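Local coordinates for sensor protein KdpD (Escherichia coli, PDB 4Y2F) that acts as a histidine kinase in potassium sensing, the part studied here being its GAF domain, a fold that probably serves in signalling, at residues Thr24-Ile29 / Arg36-Leu41; Leu40-Asp43 / Lys47-Pro50; Pro86-Pro91 / Arg110-Pro115. All coordinates share one frame; numbering follows the deposited sequence.

Contact 1 of 3, residues Thr24-Ile29 / Arg36-Leu41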
ATOM      1  N   THR A  24       7.327  -8.417 -10.899  1.00 24.01           N
ATOM      2  CA  THR A  24       7.275  -8.608  -9.457  1.00 25.36           C
ATOM      3  C   THR A  24       5.867  -8.954  -9.002  1.00 25.84           C
ATOM      4  O   THR A  24       5.667  -9.870  -8.198  1.00 21.43           O
ATOM      5  CB  THR A  24       7.740  -7.328  -8.765  1.00 25.49           C
ATOM      6  OG1 THR A  24       9.125  -7.114  -9.034  1.00 27.70           O
ATOM      7  CG2 THR A  24       7.521  -7.418  -7.253  1.00 27.90           C
ATOM      8  N   SER A  25       4.875  -8.227  -9.499  1.00 22.76           N
ATOM      9  CA  SER A  25       3.506  -8.506  -9.087  1.00 22.92           C
ATOM     10  C   SER A  25       3.091  -9.929  -9.457  1.00 25.06           C
ATOM     11  O   SER A  25       2.475 -10.633  -8.652  1.00 24.18           O
ATOM     12  CB  SER A  25       2.566  -7.457  -9.683  1.00 27.10           C
ATOM     13  OG  SER A  25       2.996  -6.152  -9.313  1.00 30.09           O
ATOM     14  N   GLU A  26       3.445 -10.386 -10.659  1.00 24.57           N
ATOM     15  CA  GLU A  26       3.091 -11.740 -11.075  1.00 28.67           C
ATOM     16  C   GLU A  26       3.777 -12.797 -10.213  1.00 23.69           C
ATOM     17  O   GLU A  26       3.143 -13.780  -9.808  1.00 27.23           O
ATOM     18  CB  GLU A  26       3.403 -11.922 -12.564  1.00 27.93           C
ATOM     19  CG  GLU A  26       2.490 -11.063 -13.451  1.00 28.46           C
ATOM     20  CD  GLU A  26       2.926 -11.013 -14.904  1.00 37.40           C
ATOM     21  OE1 GLU A  26       3.867 -11.746 -15.286  1.00 42.21           O
ATOM     22  OE2 GLU A  26       2.321 -10.231 -15.670  1.00 37.45           O
ATOM     23  N   GLN A  27       5.059 -12.601  -9.895  1.00 23.01           N
ATOM     24  CA  GLN A  27       5.777 -13.556  -9.056  1.00 26.56           C
ATOM     25  C   GLN A  27       5.087 -13.715  -7.710  1.00 27.98           C
ATOM     26  O   GLN A  27       4.832 -14.836  -7.248  1.00 23.28           O
ATOM     27  CB  GLN A  27       7.212 -13.062  -8.863  1.00 28.07           C
ATOM     28  CG  GLN A  27       8.075 -13.894  -7.916  1.00 28.73           C
ATOM     29  CD  GLN A  27       9.431 -13.263  -7.674  1.00 35.51           C
ATOM     30  OE1 GLN A  27      10.267 -13.199  -8.575  1.00 45.72           O
ATOM     31  NE2 GLN A  27       9.653 -12.787  -6.461  1.00 42.66           N
ATOM     32  N   PHE A  28       4.747 -12.593  -7.076  1.00 20.37           N
ATOM     33  CA  PHE A  28       4.211 -12.661  -5.725  1.00 18.92           C
ATOM     34  C   PHE A  28       2.748 -13.082  -5.714  1.00 21.09           C
ATOM     35  O   PHE A  28       2.312 -13.820  -4.823  1.00 18.89           O
ATOM     36  CB  PHE A  28       4.401 -11.319  -5.011  1.00 19.61           C
ATOM     37  CG  PHE A  28       5.760 -11.142  -4.403  1.00 20.56           C
ATOM     38  CD1 PHE A  28       5.988 -11.505  -3.082  1.00 23.87           C
ATOM     39  CD2 PHE A  28       6.811 -10.627  -5.143  1.00 21.10           C
ATOM     40  CE1 PHE A  28       7.239 -11.354  -2.515  1.00 27.40           C
ATOM     41  CE2 PHE A  28       8.072 -10.470  -4.580  1.00 23.58           C
ATOM     42  CZ  PHE A  28       8.281 -10.832  -3.256  1.00 27.64           C
ATOM     43  N   ILE A  29       1.958 -12.622  -6.685  1.00 22.35           N
ATOM     44  CA  ILE A  29       0.568 -13.063  -6.713  1.00 23.51           C
ATOM     45  C   ILE A  29       0.495 -14.561  -7.007  1.00 20.97           C
ATOM     46  O   ILE A  29      -0.292 -15.291  -6.390  1.00 24.25           O
ATOM     47  CB  ILE A  29      -0.267 -12.193  -7.677  1.00 24.45           C
ATOM     48  CG1 ILE A  29      -0.385 -10.769  -7.116  1.00 27.06           C
ATOM     49  CG2 ILE A  29      -1.636 -12.801  -7.911  1.00 36.35           C
ATOM     50  CD1 ILE A  29      -0.833  -9.718  -8.110  1.00 34.14           C
ATOM     51  N   ARG A  36      -1.933 -18.434 -11.557  1.00 12.99           N
ATOM     52  CA  ARG A  36      -1.231 -17.772 -12.643  1.00 12.25           C
ATOM     53  C   ARG A  36      -1.812 -16.374 -12.789  1.00 12.58           C
ATOM     54  O   ARG A  36      -2.995 -16.144 -12.516  1.00 15.07           O
ATOM     55  CB  ARG A  36      -1.409 -18.558 -13.944  1.00 13.88           C
ATOM     56  CG  ARG A  36      -0.924 -20.019 -13.859  1.00 16.90           C
ATOM     57  CD  ARG A  36       0.586 -20.141 -13.621  1.00 21.56           C
ATOM     58  NE  ARG A  36       1.013 -21.501 -13.220  1.00 26.10           N
ATOM     59  CZ  ARG A  36       1.352 -22.489 -14.058  1.00 27.17           C
ATOM     60  NH1 ARG A  36       1.309 -22.276 -15.372  1.00 30.75           N
ATOM     61  NH2 ARG A  36       1.750 -23.694 -13.590  1.00 24.18           N
ATOM     62  N   SER A  37      -0.980 -15.421 -13.177  1.00 13.79           N
ATOM     63  CA  SER A  37      -1.507 -14.071 -13.287  1.00 14.68           C
ATOM     64  C   SER A  37      -0.799 -13.327 -14.396  1.00 14.68           C
ATOM     65  O   SER A  37       0.330 -13.648 -14.778  1.00 17.65           O
ATOM     66  CB  SER A  37      -1.443 -13.289 -11.979  1.00 18.35           C
ATOM     67  OG  SER A  37      -0.112 -13.122 -11.574  1.00 20.48           O
ATOM     68  N   GLN A  38      -1.486 -12.302 -14.898  1.00 14.20           N
ATOM     69  CA  GLN A  38      -0.935 -11.425 -15.918  1.00 13.51           C
ATOM     70  C   GLN A  38      -1.374 -10.002 -15.608  1.00 14.82           C
ATOM     71  O   GLN A  38      -2.576  -9.730 -15.489  1.00 14.48           O
ATOM     72  CB  GLN A  38      -1.518 -11.812 -17.272  1.00 16.37           C
ATOM     73  CG  GLN A  38      -1.139 -10.856 -18.374  1.00 21.80           C
ATOM     74  CD  GLN A  38       0.276 -11.073 -18.828  1.00 31.06           C
ATOM     75  OE1 GLN A  38       0.611 -12.142 -19.324  1.00 38.36           O
ATOM     76  NE2 GLN A  38       1.125 -10.062 -18.653  1.00 36.63           N
ATOM     77  N   VAL A  39      -0.402  -9.109 -15.476  1.00 16.07           N
ATOM     78  CA  VAL A  39      -0.656  -7.681 -15.364  1.00 14.33           C
ATOM     79  C   VAL A  39      -0.762  -7.092 -16.765  1.00 15.37           C
ATOM     80  O   VAL A  39       0.053  -7.401 -17.650  1.00 17.02           O
ATOM     81  CB  VAL A  39       0.450  -7.001 -14.536  1.00 15.18           C
ATOM     82  CG1 VAL A  39       0.379  -5.479 -14.659  1.00 17.90           C
ATOM     83  CG2 VAL A  39       0.335  -7.422 -13.064  1.00 17.01           C
ATOM     84  N   LEU A  40      -1.786  -6.262 -16.962  1.00 15.59           N
ATOM     85  CA  LEU A  40      -2.046  -5.563 -18.215  1.00 16.29           C
ATOM     86  C   LEU A  40      -1.956  -4.064 -17.961  1.00 17.09           C
ATOM     87  O   LEU A  40      -2.557  -3.555 -17.009  1.00 17.27           O
ATOM     88  CB  LEU A  40      -3.456  -5.903 -18.709  1.00 18.62           C
ATOM     89  CG  LEU A  40      -3.736  -7.398 -18.903  1.00 19.46           C
ATOM     90  CD1 LEU A  40      -5.192  -7.636 -19.319  1.00 23.07           C
ATOM     91  CD2 LEU A  40      -2.787  -7.968 -19.927  1.00 20.91           C
ATOM     92  N   LEU A  41      -1.232  -3.354 -18.829  1.00 18.60           N
ATOM     93  CA  LEU A  41      -0.990  -1.928 -18.660  1.00 20.90           C
ATOM     94  C   LEU A  41      -1.463  -1.169 -19.894  1.00 24.27           C
ATOM     95  O   LEU A  41      -1.354  -1.680 -21.017  1.00 25.36           O
ATOM     96  CB  LEU A  41       0.504  -1.652 -18.437  1.00 23.30           C
ATOM     97  CG  LEU A  41       1.074  -2.343 -17.194  1.00 25.14           C
ATOM     98  CD1 LEU A  41       2.554  -2.079 -17.069  1.00 34.48           C
ATOM     99  CD2 LEU A  41       0.338  -1.900 -15.929  1.00 25.08           C
TER

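Contact 2 of 3, residues Leu40-Asp43 / Lys47-Pro50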
ATOM      1  N   LEU A  40      -1.786  -6.262 -16.962  1.00 15.59           N
ATOM      2  CA  LEU A  40      -2.046  -5.563 -18.215  1.00 16.29           C
ATOM      3  C   LEU A  40      -1.956  -4.064 -17.961  1.00 17.09           C
ATOM      4  O   LEU A  40      -2.557  -3.555 -17.009  1.00 17.27           O
ATOM      5  CB  LEU A  40      -3.456  -5.903 -18.709  1.00 18.62           C
ATOM      6  CG  LEU A  40      -3.736  -7.398 -18.903  1.00 19.46           C
ATOM      7  CD1 LEU A  40      -5.192  -7.636 -19.319  1.00 23.07           C
ATOM      8  CD2 LEU A  40      -2.787  -7.968 -19.927  1.00 20.91           C
ATOM      9  N   LEU A  41      -1.232  -3.354 -18.829  1.00 18.60           N
ATOM     10  CA  LEU A  41      -0.990  -1.928 -18.660  1.00 20.90           C
ATOM     11  C   LEU A  41      -1.463  -1.169 -19.894  1.00 24.27           C
ATOM     12  O   LEU A  41      -1.354  -1.680 -21.017  1.00 25.36           O
ATOM     13  CB  LEU A  41       0.504  -1.652 -18.437  1.00 23.30           C
ATOM     14  CG  LEU A  41       1.074  -2.343 -17.194  1.00 25.14           C
ATOM     15  CD1 LEU A  41       2.554  -2.079 -17.069  1.00 34.48           C
ATOM     16  CD2 LEU A  41       0.338  -1.900 -15.929  1.00 25.08           C
ATOM     17  N   PRO A  42      -1.990   0.044 -19.727  1.00 24.33           N
ATOM     18  CA  PRO A  42      -2.433   0.821 -20.891  1.00 26.27           C
ATOM     19  C   PRO A  42      -1.259   1.333 -21.710  1.00 32.52           C
ATOM     20  O   PRO A  42      -0.205   1.687 -21.177  1.00 35.05           O
ATOM     21  CB  PRO A  42      -3.202   1.990 -20.262  1.00 26.69           C
ATOM     22  CG  PRO A  42      -2.609   2.129 -18.883  1.00 24.22           C
ATOM     23  CD  PRO A  42      -2.295   0.722 -18.454  1.00 23.63           C
ATOM     24  N   ASP A  43      -1.459   1.379 -23.025  1.00 30.58           N
ATOM     25  CA  ASP A  43      -0.495   2.009 -23.919  1.00 34.84           C
ATOM     26  C   ASP A  43      -0.828   3.494 -24.066  1.00 39.28           C
ATOM     27  O   ASP A  43      -1.610   4.053 -23.290  1.00 37.65           O
ATOM     28  CB  ASP A  43      -0.387   1.252 -25.247  1.00 41.81           C
ATOM     29  CG  ASP A  43      -1.673   1.289 -26.071  1.00 41.56           C
ATOM     30  OD1 ASP A  43      -2.520   2.184 -25.862  1.00 39.99           O
ATOM     31  OD2 ASP A  43      -1.830   0.415 -26.952  1.00 45.25           O
ATOM     32  N   LYS A  47      -5.231   1.590 -24.363  1.00 38.23           N
ATOM     33  CA  LYS A  47      -5.562   0.200 -24.652  1.00 35.74           C
ATOM     34  C   LYS A  47      -4.569  -0.733 -23.969  1.00 37.22           C
ATOM     35  O   LYS A  47      -3.357  -0.499 -23.993  1.00 31.92           O
ATOM     36  CB  LYS A  47      -5.569  -0.058 -26.160  1.00 43.37           C
ATOM     37  CG  LYS A  47      -6.667   0.677 -26.915  1.00 50.20           C
ATOM     38  CD  LYS A  47      -8.053   0.295 -26.418  1.00 51.77           C
ATOM     39  CE  LYS A  47      -9.108   1.193 -27.032  1.00 62.49           C
ATOM     40  NZ  LYS A  47      -8.773   2.631 -26.821  1.00 66.68           N
ATOM     41  N   LEU A  48      -5.091  -1.799 -23.371  1.00 30.40           N
ATOM     42  CA  LEU A  48      -4.298  -2.653 -22.497  1.00 27.69           C
ATOM     43  C   LEU A  48      -3.338  -3.529 -23.288  1.00 35.10           C
ATOM     44  O   LEU A  48      -3.671  -4.031 -24.365  1.00 34.20           O
ATOM     45  CB  LEU A  48      -5.223  -3.545 -21.675  1.00 25.51           C
ATOM     46  CG  LEU A  48      -6.069  -2.795 -20.652  1.00 24.17           C
ATOM     47  CD1 LEU A  48      -7.071  -3.760 -20.064  1.00 24.06           C
ATOM     48  CD2 LEU A  48      -5.183  -2.207 -19.547  1.00 23.54           C
ATOM     49  N   GLN A  49      -2.146  -3.730 -22.732  1.00 26.93           N
ATOM     50  CA  GLN A  49      -1.150  -4.605 -23.324  1.00 31.78           C
ATOM     51  C   GLN A  49      -0.499  -5.433 -22.226  1.00 31.61           C
ATOM     52  O   GLN A  49      -0.312  -4.945 -21.105  1.00 28.09           O
ATOM     53  CB  GLN A  49      -0.071  -3.807 -24.073  1.00 30.76           C
ATOM     54  CG  GLN A  49      -0.609  -2.782 -25.061  1.00 40.31           C
ATOM     55  CD  GLN A  49      -1.248  -3.403 -26.297  1.00 44.58           C
ATOM     56  OE1 GLN A  49      -1.175  -4.615 -26.512  1.00 43.08           O
ATOM     57  NE2 GLN A  49      -1.877  -2.568 -27.119  1.00 49.06           N
ATOM     58  N   PRO A  50      -0.136  -6.689 -22.519  1.00 32.81           N
ATOM     59  CA  PRO A  50      -0.282  -7.341 -23.829  1.00 39.54           C
ATOM     60  C   PRO A  50      -1.710  -7.799 -24.167  1.00 58.92           C
ATOM     61  O   PRO A  50      -2.569  -7.877 -23.286  1.00 56.84           O
ATOM     62  CB  PRO A  50       0.655  -8.550 -23.720  1.00 37.22           C
ATOM     63  CG  PRO A  50       0.741  -8.842 -22.267  1.00 37.47           C
ATOM     64  CD  PRO A  50       0.616  -7.521 -21.558  1.00 30.52           C
TER

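Contact 3 of 3, residues Pro86-Pro91 / Arg110-Pro115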
ATOM      1  N   PRO A  86     -13.270 -18.938 -14.962  1.00 13.44           N
ATOM      2  CA  PRO A  86     -12.414 -19.456 -13.882  1.00 13.13           C
ATOM      3  C   PRO A  86     -11.284 -18.515 -13.498  1.00 12.97           C
ATOM      4  O   PRO A  86     -10.249 -18.985 -13.001  1.00 14.67           O
ATOM      5  CB  PRO A  86     -11.849 -20.739 -14.499  1.00 16.67           C
ATOM      6  CG  PRO A  86     -11.689 -20.372 -15.938  1.00 15.59           C
ATOM      7  CD  PRO A  86     -12.930 -19.532 -16.261  1.00 14.03           C
ATOM      8  N   TYR A  87     -11.460 -17.213 -13.698  1.00 12.28           N
ATOM      9  CA  TYR A  87     -10.439 -16.231 -13.351  1.00 10.97           C
ATOM     10  C   TYR A  87     -11.127 -14.956 -12.886  1.00 10.72           C
ATOM     11  O   TYR A  87     -12.329 -14.749 -13.094  1.00 11.50           O
ATOM     12  CB  TYR A  87      -9.529 -15.922 -14.549  1.00 13.25           C
ATOM     13  CG  TYR A  87     -10.275 -15.486 -15.800  1.00 14.04           C
ATOM     14  CD1 TYR A  87     -10.680 -14.177 -15.974  1.00 16.49           C
ATOM     15  CD2 TYR A  87     -10.603 -16.412 -16.792  1.00 19.06           C
ATOM     16  CE1 TYR A  87     -11.375 -13.774 -17.103  1.00 18.58           C
ATOM     17  CE2 TYR A  87     -11.280 -16.017 -17.929  1.00 17.01           C
ATOM     18  CZ  TYR A  87     -11.687 -14.702 -18.074  1.00 18.15           C
ATOM     19  OH  TYR A  87     -12.387 -14.282 -19.212  1.00 21.39           O
ATOM     20  N   GLN A  88     -10.354 -14.095 -12.233  1.00 11.88           N
ATOM     21  CA  GLN A  88     -10.807 -12.755 -11.885  1.00 10.96           C
ATOM     22  C   GLN A  88     -10.076 -11.721 -12.731  1.00 10.61           C
ATOM     23  O   GLN A  88      -8.907 -11.893 -13.075  1.00 12.68           O
ATOM     24  CB  GLN A  88     -10.520 -12.450 -10.419  1.00 12.04           C
ATOM     25  CG  GLN A  88     -11.160 -13.433  -9.466  1.00 13.07           C
ATOM     26  CD  GLN A  88     -11.035 -12.960  -8.048  1.00 14.05           C
ATOM     27  OE1 GLN A  88     -10.015 -13.172  -7.419  1.00 15.49           O
ATOM     28  NE2 GLN A  88     -12.063 -12.288  -7.546  1.00 18.56           N
ATOM     29  N   ILE A  89     -10.781 -10.632 -13.056  1.00 12.52           N
ATOM     30  CA  ILE A  89     -10.195  -9.474 -13.718  1.00 12.80           C
ATOM     31  C   ILE A  89     -10.293  -8.332 -12.713  1.00 12.74           C
ATOM     32  O   ILE A  89     -11.401  -7.892 -12.367  1.00 13.22           O
ATOM     33  CB  ILE A  89     -10.935  -9.125 -15.012  1.00 16.69           C
ATOM     34  CG1 ILE A  89     -10.782 -10.260 -16.025  1.00 18.34           C
ATOM     35  CG2 ILE A  89     -10.373  -7.845 -15.592  1.00 21.88           C
ATOM     36  CD1 ILE A  89     -11.525  -9.970 -17.331  1.00 25.92           C
ATOM     37  N   LEU A  90      -9.142  -7.849 -12.230  1.00 13.03           N
ATOM     38  CA  LEU A  90      -9.109  -6.915 -11.099  1.00 13.57           C
ATOM     39  C   LEU A  90      -8.433  -5.606 -11.482  1.00 12.54           C
ATOM     40  O   LEU A  90      -7.269  -5.613 -11.926  1.00 15.00           O
ATOM     41  CB  LEU A  90      -8.395  -7.546  -9.899  1.00 14.68           C
ATOM     42  CG  LEU A  90      -9.062  -8.835  -9.424  1.00 14.76           C
ATOM     43  CD1 LEU A  90      -8.203  -9.464  -8.351  1.00 19.62           C
ATOM     44  CD2 LEU A  90     -10.466  -8.579  -8.900  1.00 17.87           C
ATOM     45  N   PRO A  91      -9.091  -4.471 -11.313  1.00 14.13           N
ATOM     46  CA  PRO A  91      -8.405  -3.198 -11.563  1.00 14.05           C
ATOM     47  C   PRO A  91      -7.343  -2.910 -10.514  1.00 19.51           C
ATOM     48  O   PRO A  91      -7.511  -3.187  -9.323  1.00 18.61           O
ATOM     49  CB  PRO A  91      -9.536  -2.170 -11.510  1.00 18.57           C
ATOM     50  CG  PRO A  91     -10.593  -2.810 -10.671  1.00 22.68           C
ATOM     51  CD  PRO A  91     -10.506  -4.293 -10.958  1.00 17.46           C
ATOM     52  N   ARG A 110     -12.245 -22.127  -5.635  1.00 16.26           N
ATOM     53  CA  ARG A 110     -12.903 -22.054  -4.331  1.00 16.75           C
ATOM     54  C   ARG A 110     -11.961 -21.533  -3.262  1.00 18.76           C
ATOM     55  O   ARG A 110     -12.405 -20.836  -2.346  1.00 17.92           O
ATOM     56  CB  ARG A 110     -13.460 -23.416  -3.921  1.00 19.27           C
ATOM     57  CG  ARG A 110     -14.693 -23.849  -4.676  1.00 25.36           C
ATOM     58  CD  ARG A 110     -15.128 -25.236  -4.234  1.00 34.83           C
ATOM     59  NE  ARG A 110     -14.370 -26.294  -4.899  1.00 50.49           N
ATOM     60  CZ  ARG A 110     -13.396 -26.996  -4.330  1.00 54.46           C
ATOM     61  NH1 ARG A 110     -13.052 -26.765  -3.070  1.00 57.07           N
ATOM     62  NH2 ARG A 110     -12.769 -27.935  -5.022  1.00 56.01           N
ATOM     63  N   GLN A 111     -10.666 -21.835  -3.379  1.00 14.36           N
ATOM     64  CA  GLN A 111      -9.685 -21.332  -2.426  1.00 14.08           C
ATOM     65  C   GLN A 111      -9.451 -19.840  -2.619  1.00 12.04           C
ATOM     66  O   GLN A 111      -9.453 -19.074  -1.647  1.00 14.06           O
ATOM     67  CB  GLN A 111      -8.390 -22.122  -2.624  1.00 14.42           C
ATOM     68  CG  GLN A 111      -7.239 -21.694  -1.720  1.00 20.71           C
ATOM     69  CD  GLN A 111      -5.895 -22.179  -2.243  1.00 40.69           C
ATOM     70  OE1 GLN A 111      -5.399 -21.683  -3.257  1.00 44.10           O
ATOM     71  NE2 GLN A 111      -5.308 -23.159  -1.567  1.00 52.82           N
ATOM     72  N   LEU A 112      -9.296 -19.389  -3.866  1.00 11.94           N
ATOM     73  CA  LEU A 112      -9.075 -17.971  -4.114  1.00 11.73           C
ATOM     74  C   LEU A 112     -10.254 -17.129  -3.659  1.00 11.90           C
ATOM     75  O   LEU A 112     -10.067 -15.997  -3.190  1.00 12.49           O
ATOM     76  CB  LEU A 112      -8.827 -17.748  -5.606  1.00 12.34           C
ATOM     77  CG  LEU A 112      -8.595 -16.289  -6.016  1.00 13.01           C
ATOM     78  CD1 LEU A 112      -7.320 -15.776  -5.396  1.00 18.50           C
ATOM     79  CD2 LEU A 112      -8.551 -16.152  -7.516  1.00 16.00           C
ATOM     80  N   MET A 113     -11.467 -17.652  -3.792  1.00 12.66           N
ATOM     81  CA  MET A 113     -12.674 -16.885  -3.514  1.00 13.83           C
ATOM     82  C   MET A 113     -13.064 -16.884  -2.040  1.00 13.80           C
ATOM     83  O   MET A 113     -14.049 -16.233  -1.677  1.00 15.15           O
ATOM     84  CB  MET A 113     -13.833 -17.375  -4.379  1.00 15.55           C
ATOM     85  CG  MET A 113     -13.578 -17.238  -5.897  1.00 16.26           C
ATOM     86  SD  MET A 113     -12.968 -15.613  -6.467  1.00 19.00           S
ATOM     87  CE  MET A 113     -14.348 -14.570  -6.006  1.00 29.08           C
ATOM     88  N   ILE A 114     -12.303 -17.572  -1.189  1.00 12.70           N
ATOM     89  CA  ILE A 114     -12.514 -17.426   0.260  1.00 12.72           C
ATOM     90  C   ILE A 114     -12.448 -15.941   0.604  1.00 12.55           C
ATOM     91  O   ILE A 114     -11.492 -15.250   0.187  1.00 12.14           O
ATOM     92  CB  ILE A 114     -11.428 -18.199   1.030  1.00 16.13           C
ATOM     93  CG1 ILE A 114     -11.614 -19.711   0.851  1.00 15.72           C
ATOM     94  CG2 ILE A 114     -11.431 -17.785   2.519  1.00 18.31           C
ATOM     95  CD1 ILE A 114     -10.492 -20.534   1.446  1.00 19.91           C
ATOM     96  N   PRO A 115     -13.425 -15.384   1.308  1.00 11.82           N
ATOM     97  CA  PRO A 115     -13.427 -13.923   1.528  1.00 12.21           C
ATOM     98  C   PRO A 115     -12.152 -13.368   2.143  1.00 12.36           C
ATOM     99  O   PRO A 115     -11.659 -12.332   1.673  1.00 13.18           O
ATOM    100  CB  PRO A 115     -14.689 -13.689   2.373  1.00 12.50           C
ATOM    101  CG  PRO A 115     -15.642 -14.786   1.863  1.00 14.14           C
ATOM    102  CD  PRO A 115     -14.729 -15.990   1.666  1.00 12.41           C
TER

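Contact 1 of 3, residues Thr24-Ile29 / Arg36-Leu41
With CG anti to its carbonyl carbon (chi1 -67°) and the chain extended beyond it, Glu26 runs off helix 24-29 along strand 36-41 and delivers its carboxylate to the strand backbone. There OE2 accepts the amide hydrogen of Val39, N to OE2 3.0 Å, in a nearly straight bond (170° at the hydrogen) that meets the oxygen on its anti side, a little out of the carboxylate plane. Glutamate suits the place because its length lets a helix residue reach a backbone N-H two residues beyond Ser37, whose CA is nearest that of Glu26. Gln38 lies alongside, its amide plane 84° from the carboxylate; NE2 comes within 3.2 Å of Glu26 OE2, but at a poor angle, and is bonded instead to its own neighbour, Val39 O, at 3.0 Å. Without the carboxylate, as with an alanine here, Val39 N would probably lose this acceptor and the flank of Ser37 its cover by CG. Ser37 OG packs against Glu26 CA at 3.5 Å, near Ile29 CG2, and Ser25 CB meets Val39 CG2 at 4.1 Å; Ser25 OG is turned back to Ile21 O within its own helix. The two serines keep the interface slim where the axes, nearly antiparallel, pass at 7.7 Å. Beyond the pair, Val102 of strand 97-106 touches Ser37 and Val39. Helix 18-33 thus packs on strand 35-42 beside helix 115-142, whose Val128 meets Ser25, while helix 4-13 touches the same serine through Leu12.

Contact 2 of 3, residues Leu40-Asp43 / Lys47-Pro50
A beta hairpin at one margin of the antiparallel sheet brings Leu40-Asp43 back against Lys47-Pro50. Leu41 and Gln49 form its hydrogen-bonded pair: Leu41 N gives to Gln49 O at 2.9 Å, and Gln49 N to Leu41 O at 2.8 Å. Next along, Pro42 and Leu48 are a non-hydrogen-bonded pair, a position where proline's missing N-H costs no bond to the partner strand. Toward the turn, Asp43 N hydrogen-bonds to Lys47 O at 2.8 Å. In this hairpin Asp43 also ties the loop with its carboxylate: chi1 65° sets CG between the backbone N and carbonyl carbon, which turns the carboxylate across to Lys47 and Gln49. Lys47 N makes a hydrogen bond to OD1 from above the carboxylate plane, at 3.2 Å, and Asn45 N of the loop gives to the same oxygen. Gln49, bent at chi2, brings NE2 to Asp43 OD2 at 3.0 Å, the bond lying almost in the amide plane. On the sheet's other side Leu48 CD2 rests against Leu40 CB and Pro42 CD, with Phe69 of helix 62-71 touching Leu48 and Pro42. The Leu40 side chain crosses that of Pro50 at about a right angle, CD2 3.8 Å from Pro50 CD, just after the short strand, at a cis peptide bond.

Contact 3 of 3, residues Pro86-Pro91 / Arg110-Pro115
Gln88 overlaps Met113 with its amide, the two side chains sliding past each other in opposite directions. Met113 is bent at chi2 and chi3 (-49° and -63°), which folds the thioether back toward strand 88-94: SD sits over the face of the amide, 3.6 Å above Gln88 CD, with CE equally close to Gln88 NE2. A flexible, unbranched methionine suits a place where the chain must curl around a neighbour's polar end. Leu112 meets Gln88 head on from the helix end, its CD2 lying on the same side of the amide plane, 3.3 Å from Gln88 OE1. Gln88 itself is extended beyond CG, long enough to reach from the strand to the end of helix 109-112. The pairing is plain packing between the start of strand 88-94 and the turn leading into helix 115-142. Leu121 of that helix touches both Gln88 and Leu112, and Pro106 of strand 97-106 touches the leucine. The amide finds its polar partners elsewhere: NE2 gives a hydrogen bond to Gln118 OE1 and a weak one to Ala77 O, OE1 is also hydrogen-bonded outside the two segments, and Gln118 NE2 in turn bonds to Leu112 O. Across the contact itself the chemistry is therefore van der Waals, with apolar groups covering one face of a buried amide, and Gln118 couples strand and turn by polar bonds that their direct packing lacks.

How the contacts relate
All three contacts lie within the GAF domain and reach the same antiparallel sheet. Contacts 1 and 2 adjoin: they share Leu40 and Leu41 on strand 35-42, their centres are about 13 Å apart, and Gln38 packs on Pro50 where they meet. Contact 3 opens later in the chain, with its centre about 14 Å from that of contact 1 and about 21 Å from that of contact 2, on the other side of the chain's centre from contact 2. Strand 97-106 lies between strands 35-42 and 88-94. Contact 1 thus joins a helix, and contact 3 a helix end and turn, to the sheet at separate places, while contact 2 completes one margin, giving the helix-covered sheet of the GAF fold.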